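Local coordinates for multiheme cytochrome cf (Carboxydothermus ferrireducens DSM 11255, PDB 6QVM), which probably carries electrons through its hemes c to reduce insoluble extracellular Fe(III), while a separate binding module holds it in the S-layer, at residues 125-133 with 191-202. Numbering follows the deposited sequence.
Sequences GNITKQRLA and LDPTAAASRTEV
Thr128 and Ala196 meet as a single antiparallel bridge, a non-hydrogen-bonded pair with CA atoms 4.2 Å apart. On one side Lys129 N donates to Ala195 O (2.9 Å); on the other Ala197 N reaches Ile127 O at 3.1 Å. A water joins Ile127 O to Ala197 O. Thr128 is the N-cap of helix 129-139, and the first amides of that helix are taken up by the opposing loop: Gln130 N makes a weak bond to Pro193 O, next to the one from Lys129.

Lys129 turns CG away from its own N (chi1 -170°) and stretches out past Leu191 O, CE lying 3.2 Å from it. Its NZ forms a salt bridge with Glu201 OE2 that is long and weak (3.3 Å); Ser181 O is its stronger partner. The other carboxylate oxygen, OE1, accepts weak bonds from N and OG of Ser198, the N-cap of helix 199-212, giving the N3-to-N-cap half of a capping box. Apolar contacts add to this: Ile127 CG2 touches Val202 CG2 at 4.0 Å, and Leu132 CD2 packs on Ala197 CB at 4.1 Å. Asn167 and Ala164 hold Gln130 OE1.

The N-cap Thr128 thus pairs two residues before the N-cap Ser198, and this bridge and the Lys129-Glu201 salt bridge join two loop-to-helix junctions, Ile-Thr-Lys and Ser-Arg-Thr-Glu, consistent with the S-layer homology repeats of an S-layer binding domain.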
loop_
_atom_site.group_PDB
_atom_site.type_symbol
_atom_site.label_atom_id
_atom_site.label_comp_id
_atom_site.label_asym_id
_atom_site.label_seq_id
_atom_site.Cartn_x
_atom_site.Cartn_y
_atom_site.Cartn_z
ATOM N N GLY A 125 11.601 42.047 13.247
ATOM C CA GLY A 125 11.808 42.495 14.609
ATOM C C GLY A 125 10.986 41.710 15.616
ATOM O O GLY A 125 10.223 40.804 15.289
ATOM N N ASN A 126 11.166 42.079 16.881
ATOM C CA ASN A 126 10.410 41.470 17.962
ATOM C C ASN A 126 9.033 42.114 18.082
ATOM O O ASN A 126 8.839 43.289 17.757
ATOM C CB ASN A 126 11.179 41.578 19.279
ATOM C CG ASN A 126 12.498 40.833 19.237
ATOM O OD1 ASN A 126 12.852 40.248 18.216
ATOM N ND2 ASN A 126 13.239 40.864 20.337
ATOM N N ILE A 127 8.069 41.319 18.548
ATOM C CA ILE A 127 6.668 41.713 18.509
ATOM C C ILE A 127 6.400 42.832 19.510
ATOM O O ILE A 127 6.856 42.791 20.661
ATOM C CB ILE A 127 5.769 40.494 18.773
ATOM C CG1 ILE A 127 4.292 40.878 18.726
ATOM C CG2 ILE A 127 6.110 39.834 20.104
ATOM C CD1 ILE A 127 3.675 40.727 17.364
ATOM N N THR A 128 5.651 43.839 19.073
ATOM C CA THR A 128 5.217 44.916 19.947
ATOM C C THR A 128 3.730 44.773 20.247
ATOM O O THR A 128 3.000 44.048 19.568
ATOM C CB THR A 128 5.498 46.291 19.327
ATOM O OG1 THR A 128 4.714 46.468 18.140
ATOM C CG2 THR A 128 6.982 46.434 18.985
ATOM N N LYS A 129 3.294 45.497 21.279
ATOM C CA LYS A 129 1.918 45.401 21.747
ATOM C C LYS A 129 0.924 45.793 20.663
ATOM O O LYS A 129 -0.184 45.246 20.610
ATOM C CB LYS A 129 1.749 46.277 22.988
ATOM C CG LYS A 129 0.439 46.105 23.737
ATOM C CD LYS A 129 0.653 46.424 25.203
ATOM C CE LYS A 129 -0.647 46.521 25.971
ATOM N NZ LYS A 129 -0.370 46.780 27.409
ATOM N N GLN A 130 1.298 46.720 19.780
ATOM C CA GLN A 130 0.347 47.172 18.773
ATOM C C GLN A 130 0.272 46.202 17.601
ATOM O O GLN A 130 -0.809 45.992 17.044
ATOM C CB GLN A 130 0.700 48.579 18.290
ATOM C CG GLN A 130 2.006 48.684 17.511
ATOM C CD GLN A 130 2.295 50.093 17.049
ATOM O OE1 GLN A 130 1.497 50.703 16.338
ATOM N NE2 GLN A 130 3.437 50.627 17.463
ATOM N N ARG A 131 1.391 45.586 17.220
ATOM C CA ARG A 131 1.318 44.647 16.111
ATOM C C ARG A 131 0.858 43.267 16.560
ATOM O O ARG A 131 0.372 42.486 15.735
ATOM C CB ARG A 131 2.657 44.585 15.376
ATOM C CG ARG A 131 2.613 45.420 14.099
ATOM C CD ARG A 131 3.904 45.493 13.326
ATOM N NE ARG A 131 4.107 44.375 12.401
ATOM C CZ ARG A 131 3.331 44.101 11.350
ATOM N NH1 ARG A 131 3.616 43.077 10.559
ATOM N NH2 ARG A 131 2.268 44.843 11.082
ATOM N N LEU A 132 0.985 42.951 17.851
ATOM C CA LEU A 132 0.288 41.782 18.375
ATOM C C LEU A 132 -1.219 41.956 18.254
ATOM O O LEU A 132 -1.933 41.012 17.903
ATOM C CB LEU A 132 0.678 41.529 19.829
ATOM C CG LEU A 132 -0.128 40.431 20.537
ATOM C CD1 LEU A 132 0.136 39.070 19.902
ATOM C CD2 LEU A 132 0.165 40.401 22.032
ATOM N N ALA A 133 -1.721 43.160 18.548
ATOM C CA ALA A 133 -3.146 43.428 18.391
ATOM C C ALA A 133 -3.570 43.342 16.931
ATOM O O ALA A 133 -4.705 42.951 16.636
ATOM C CB ALA A 133 -3.490 44.799 18.970
ATOM N N LEU A 191 -2.323 52.594 26.456
ATOM C CA LEU A 191 -2.189 51.334 25.742
ATOM C C LEU A 191 -0.744 50.878 25.591
ATOM O O LEU A 191 -0.510 49.680 25.392
ATOM C CB LEU A 191 -2.818 51.456 24.348
ATOM C CG LEU A 191 -4.291 51.892 24.312
ATOM C CD1 LEU A 191 -4.644 52.386 22.927
ATOM C CD2 LEU A 191 -5.205 50.750 24.731
ATOM N N ASP A 192 0.217 51.794 25.681
ATOM C CA ASP A 192 1.631 51.486 25.498
ATOM C C ASP A 192 1.863 50.763 24.168
ATOM O O ASP A 192 2.405 49.655 24.144
ATOM C CB ASP A 192 2.151 50.652 26.660
ATOM C CG ASP A 192 1.945 51.327 27.994
ATOM O OD1 ASP A 192 2.504 52.422 28.209
ATOM O OD2 ASP A 192 1.186 50.777 28.813
ATOM N N PRO A 193 1.492 51.383 23.042
ATOM C CA PRO A 193 1.448 50.641 21.772
ATOM C C PRO A 193 2.806 50.213 21.263
ATOM O O PRO A 193 2.882 49.241 20.504
ATOM C CB PRO A 193 0.788 51.636 20.803
ATOM C CG PRO A 193 0.212 52.719 21.677
ATOM C CD PRO A 193 1.120 52.792 22.859
ATOM N N THR A 194 3.881 50.895 21.655
ATOM C CA THR A 194 5.210 50.576 21.157
ATOM C C THR A 194 6.020 49.739 22.134
ATOM O O THR A 194 7.160 49.384 21.823
ATOM C CB THR A 194 5.971 51.860 20.816
ATOM O OG1 THR A 194 6.239 52.596 22.018
ATOM C CG2 THR A 194 5.159 52.727 19.848
ATOM N N ALA A 195 5.458 49.411 23.296
ATOM C CA ALA A 195 6.148 48.530 24.224
ATOM C C ALA A 195 6.225 47.127 23.640
ATOM O O ALA A 195 5.291 46.665 22.983
ATOM C CB ALA A 195 5.427 48.499 25.573
ATOM N N ALA A 196 7.356 46.464 23.854
ATOM C CA ALA A 196 7.483 45.073 23.443
ATOM C C ALA A 196 6.472 44.222 24.195
ATOM O O ALA A 196 6.391 44.284 25.424
ATOM C CB ALA A 196 8.901 44.569 23.707
ATOM N N ALA A 197 5.675 43.455 23.456
ATOM C CA ALA A 197 4.708 42.569 24.086
ATOM C C ALA A 197 5.426 41.524 24.927
ATOM O O ALA A 197 6.393 40.905 24.473
ATOM C CB ALA A 197 3.848 41.893 23.023
ATOM N N SER A 198 4.958 41.335 26.155
ATOM C CA SER A 198 5.552 40.324 27.010
ATOM C C SER A 198 5.032 38.942 26.632
ATOM O O SER A 198 3.982 38.789 26.005
ATOM C CB SER A 198 5.257 40.610 28.482
ATOM O OG SER A 198 3.863 40.624 28.736
ATOM N N ARG A 199 5.797 37.929 27.029
ATOM C CA ARG A 199 5.405 36.548 26.783
ATOM C C ARG A 199 3.984 36.272 27.267
ATOM O O ARG A 199 3.207 35.588 26.590
ATOM C CB ARG A 199 6.415 35.624 27.459
ATOM C CG ARG A 199 6.119 34.141 27.308
ATOM C CD ARG A 199 7.383 33.307 27.249
ATOM N NE ARG A 199 7.694 32.969 25.858
ATOM C CZ ARG A 199 8.871 33.168 25.257
ATOM N NH1 ARG A 199 9.889 33.717 25.917
ATOM N NH2 ARG A 199 9.042 32.806 23.989
ATOM N N THR A 200 3.630 36.801 28.442
ATOM C CA THR A 200 2.291 36.614 28.991
ATOM C C THR A 200 1.220 37.132 28.040
ATOM O O THR A 200 0.187 36.482 27.840
ATOM C CB THR A 200 2.190 37.314 30.347
ATOM O OG1 THR A 200 3.011 36.633 31.303
ATOM C CG2 THR A 200 0.743 37.356 30.841
ATOM N N GLU A 201 1.467 38.287 27.415
ATOM C CA GLU A 201 0.468 38.878 26.531
ATOM C C GLU A 201 0.376 38.128 25.208
ATOM O O GLU A 201 -0.718 37.972 24.656
ATOM C CB GLU A 201 0.781 40.354 26.302
ATOM C CG GLU A 201 0.650 41.188 27.567
ATOM C CD GLU A 201 0.950 42.658 27.335
ATOM O OE1 GLU A 201 2.105 42.980 26.973
ATOM O OE2 GLU A 201 0.021 43.486 27.478
ATOM N N VAL A 202 1.513 37.657 24.687
ATOM C CA VAL A 202 1.503 36.830 23.481
ATOM C C VAL A 202 0.722 35.545 23.727
ATOM O O VAL A 202 -0.134 35.151 22.925
ATOM C CB VAL A 202 2.942 36.533 23.022
ATOM C CG1 VAL A 202 2.938 35.525 21.884
ATOM C CG2 VAL A 202 3.642 37.814 22.598
HETATM O O HOH W 1 8.302 41.327 22.190
#